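Oxidized polyvinyl alcohol hydrolase (Sphingopyxis, PDB 3WLA) hydrolyses beta-diketones such as 4,6-nonanedione and cleaves oxidized polyvinyl alcohol in the second step of polyvinyl alcohol degradation. Local coordinates at residues A[234-239]-A[329-334]. Sequence-based numbering, arbitrary orientation.
Sequences VITVWG and GRFTDH
W238 and H334 lay their rings over one another where strand 232-238 of the alpha/beta-hydrolase sheet meets the loop that follows the edge strand 325-328. The ring centroids lie 3.9 Å apart with planes inclined at 37°, an oblique pairing. This is the closer-packed part: W238 buries more area than any other residue of the contact, H334 NE2 sits 3.5 Å from W238 CG, and the F331 CB methylene lies near the rim of the opposite face of the imidazole, so H334 sits between the indole and this methylene. A chi1 of 173° sets W238 CG anti to the backbone N and lays the indole across the imidazole. Two residues earlier on the strand, T236 CG2 meets the edge of the F331 ring in its plane, 3.6 Å from CE2, while T236 OG1 turns to H276 NE2 for a hydrogen bond. No hydrogen bond joins the two segments, and F331 N bonds instead to S265 OG, at a position assigned by similarity to the charge relay system. Replacing W238 with an alanine is likely to leave one face of the H334 imidazole without its aromatic cover and open a gap beside D333. The solvent side is looser: exposed D333 approaches the indole only at 4.0 Å, OD1 to CZ3, and its OD2 is hydrogen-bonded to S280 OG. The imidazole's rotation is held jointly by NE2, bonded to T261 OG1, and by ND1, which donates to D333 OD1 at 2.6 Å, only 6° out of the ring plane.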
ATOM      1  N   VAL A 234      -0.073   9.622  -5.311  1.00 24.48           N
ATOM      2  CA  VAL A 234       0.334   8.206  -5.245  1.00 25.41           C
ATOM      3  C   VAL A 234       1.689   7.982  -5.895  1.00 25.47           C
ATOM      4  O   VAL A 234       1.922   8.400  -7.061  1.00 25.29           O
ATOM      5  CB  VAL A 234      -0.734   7.330  -5.926  1.00 25.43           C
ATOM      6  CG1 VAL A 234      -0.313   5.800  -5.902  1.00 27.50           C
ATOM      7  CG2 VAL A 234      -2.077   7.541  -5.233  1.00 26.05           C
ATOM      8  N   ILE A 235       2.609   7.370  -5.140  1.00 24.42           N
ATOM      9  CA  ILE A 235       3.938   7.067  -5.654  1.00 24.37           C
ATOM     10  C   ILE A 235       4.024   5.558  -5.825  1.00 25.31           C
ATOM     11  O   ILE A 235       4.062   4.823  -4.832  1.00 26.03           O
ATOM     12  CB  ILE A 235       5.046   7.542  -4.685  1.00 24.45           C
ATOM     13  CG1 ILE A 235       4.989   9.069  -4.537  1.00 24.94           C
ATOM     14  CG2 ILE A 235       6.395   7.090  -5.178  1.00 25.34           C
ATOM     15  CD1 ILE A 235       5.866   9.611  -3.491  1.00 24.20           C
ATOM     16  N   THR A 236       4.046   5.080  -7.068  1.00 24.57           N
ATOM     17  CA  THR A 236       4.123   3.631  -7.333  1.00 25.22           C
ATOM     18  C   THR A 236       5.591   3.333  -7.523  1.00 26.15           C
ATOM     19  O   THR A 236       6.282   4.074  -8.231  1.00 25.95           O
ATOM     20  CB  THR A 236       3.360   3.230  -8.620  1.00 24.42           C
ATOM     21  OG1 THR A 236       1.969   3.413  -8.415  1.00 28.08           O
ATOM     22  CG2 THR A 236       3.579   1.748  -8.932  1.00 26.32           C
ATOM     23  N   VAL A 237       6.089   2.269  -6.881  1.00 24.73           N
ATOM     24  CA  VAL A 237       7.496   1.948  -7.024  1.00 22.28           C
ATOM     25  C   VAL A 237       7.647   0.539  -7.633  1.00 22.92           C
ATOM     26  O   VAL A 237       7.015  -0.418  -7.173  1.00 22.98           O
ATOM     27  CB  VAL A 237       8.234   2.035  -5.654  1.00 22.12           C
ATOM     28  CG1 VAL A 237       9.645   1.577  -5.791  1.00 19.08           C
ATOM     29  CG2 VAL A 237       8.187   3.453  -5.089  1.00 21.86           C
ATOM     30  N   TRP A 238       8.465   0.435  -8.696  1.00 21.89           N
ATOM     31  CA  TRP A 238       8.777  -0.814  -9.366  1.00 20.77           C
ATOM     32  C   TRP A 238      10.266  -1.079  -9.115  1.00 22.38           C
ATOM     33  O   TRP A 238      11.095  -0.152  -9.241  1.00 24.40           O
ATOM     34  CB  TRP A 238       8.563  -0.670 -10.874  1.00 23.93           C
ATOM     35  CG  TRP A 238       9.008  -1.837 -11.683  1.00 22.63           C
ATOM     36  CD1 TRP A 238       8.561  -3.132 -11.592  1.00 24.27           C
ATOM     37  CD2 TRP A 238       9.848  -1.784 -12.852  1.00 23.74           C
ATOM     38  NE1 TRP A 238       9.054  -3.885 -12.653  1.00 22.24           N
ATOM     39  CE2 TRP A 238       9.843  -3.086 -13.433  1.00 22.78           C
ATOM     40  CE3 TRP A 238      10.591  -0.755 -13.465  1.00 24.79           C
ATOM     41  CZ2 TRP A 238      10.545  -3.396 -14.606  1.00 24.87           C
ATOM     42  CZ3 TRP A 238      11.296  -1.051 -14.637  1.00 25.57           C
ATOM     43  CH2 TRP A 238      11.263  -2.370 -15.194  1.00 24.81           C
ATOM     44  N   GLY A 239      10.634  -2.323  -8.812  1.00 22.97           N
ATOM     45  CA  GLY A 239      12.051  -2.605  -8.502  1.00 24.35           C
ATOM     46  C   GLY A 239      12.913  -3.079  -9.677  1.00 25.47           C
ATOM     47  O   GLY A 239      14.001  -3.645  -9.474  1.00 26.69           O
ATOM     48  N   GLY A 329       2.969  10.839 -13.803  1.00 27.40           N
ATOM     49  CA  GLY A 329       2.235  10.066 -14.795  1.00 28.60           C
ATOM     50  C   GLY A 329       2.457   8.543 -14.815  1.00 30.25           C
ATOM     51  O   GLY A 329       2.946   7.975 -13.811  1.00 30.55           O
ATOM     52  N   ARG A 330       2.131   7.885 -15.938  1.00 27.38           N
ATOM     53  CA  ARG A 330       2.292   6.434 -16.034  1.00 28.13           C
ATOM     54  C   ARG A 330       3.716   6.008 -16.350  1.00 27.84           C
ATOM     55  O   ARG A 330       4.549   6.811 -16.794  1.00 27.36           O
ATOM     56  CB  ARG A 330       1.361   5.865 -17.102  1.00 26.90           C
ATOM     57  CG  ARG A 330       1.687   6.368 -18.526  1.00 30.28           C
ATOM     58  CD  ARG A 330       0.777   5.775 -19.617  1.00 29.25           C
ATOM     59  NE  ARG A 330       1.094   4.387 -19.930  1.00 30.86           N
ATOM     60  CZ  ARG A 330       2.091   3.980 -20.714  1.00 33.22           C
ATOM     61  NH1 ARG A 330       2.891   4.877 -21.292  1.00 31.87           N
ATOM     62  NH2 ARG A 330       2.279   2.660 -20.928  1.00 31.22           N
ATOM     63  N   PHE A 331       4.036   4.746 -16.086  1.00 27.19           N
ATOM     64  CA  PHE A 331       5.378   4.295 -16.432  1.00 26.32           C
ATOM     65  C   PHE A 331       5.544   4.273 -17.982  1.00 27.81           C
ATOM     66  O   PHE A 331       4.640   3.862 -18.700  1.00 27.27           O
ATOM     67  CB  PHE A 331       5.633   2.875 -15.898  1.00 26.83           C
ATOM     68  CG  PHE A 331       5.914   2.831 -14.419  1.00 26.30           C
ATOM     69  CD1 PHE A 331       7.135   3.199 -13.921  1.00 27.31           C
ATOM     70  CD2 PHE A 331       4.922   2.414 -13.522  1.00 27.89           C
ATOM     71  CE1 PHE A 331       7.390   3.153 -12.531  1.00 26.55           C
ATOM     72  CE2 PHE A 331       5.149   2.364 -12.149  1.00 26.90           C
ATOM     73  CZ  PHE A 331       6.395   2.734 -11.639  1.00 24.72           C
ATOM     74  N   THR A 332       6.706   4.702 -18.462  1.00 28.71           N
ATOM     75  CA  THR A 332       7.002   4.660 -19.896  1.00 31.76           C
ATOM     76  C   THR A 332       8.201   3.733 -20.071  1.00 32.03           C
ATOM     77  O   THR A 332       8.538   3.338 -21.201  1.00 31.63           O
ATOM     78  CB  THR A 332       7.340   6.055 -20.459  1.00 30.65           C
ATOM     79  OG1 THR A 332       8.502   6.570 -19.808  1.00 30.13           O
ATOM     80  CG2 THR A 332       6.172   7.011 -20.226  1.00 33.33           C
ATOM     81  N   ASP A 333       8.798   3.311 -18.942  1.00 30.93           N
ATOM     82  CA  ASP A 333       9.949   2.414 -19.014  1.00 29.73           C
ATOM     83  C   ASP A 333       9.726   0.900 -18.837  1.00 30.62           C
ATOM     84  O   ASP A 333      10.701   0.138 -18.796  1.00 31.65           O
ATOM     85  CB  ASP A 333      11.025   2.878 -18.053  1.00 30.17           C
ATOM     86  CG  ASP A 333      10.683   2.547 -16.563  1.00 28.79           C
ATOM     87  OD1 ASP A 333       9.550   2.080 -16.302  1.00 26.38           O
ATOM     88  OD2 ASP A 333      11.559   2.793 -15.701  1.00 28.96           O
ATOM     89  N   HIS A 334       8.479   0.440 -18.740  1.00 31.27           N
ATOM     90  CA  HIS A 334       8.200  -0.983 -18.580  1.00 31.08           C
ATOM     91  C   HIS A 334       8.085  -1.754 -19.911  1.00 35.25           C
ATOM     92  O   HIS A 334       8.550  -2.908 -20.016  1.00 32.20           O
ATOM     93  CB  HIS A 334       6.911  -1.189 -17.779  1.00 31.83           C
ATOM     94  CG  HIS A 334       7.028  -0.835 -16.317  1.00 27.49           C
ATOM     95  ND1 HIS A 334       7.905   0.117 -15.848  1.00 27.55           N
ATOM     96  CD2 HIS A 334       6.376  -1.315 -15.229  1.00 27.96           C
ATOM     97  CE1 HIS A 334       7.795   0.208 -14.530  1.00 25.62           C
ATOM     98  NE2 HIS A 334       6.870  -0.647 -14.132  1.00 24.60           N
TER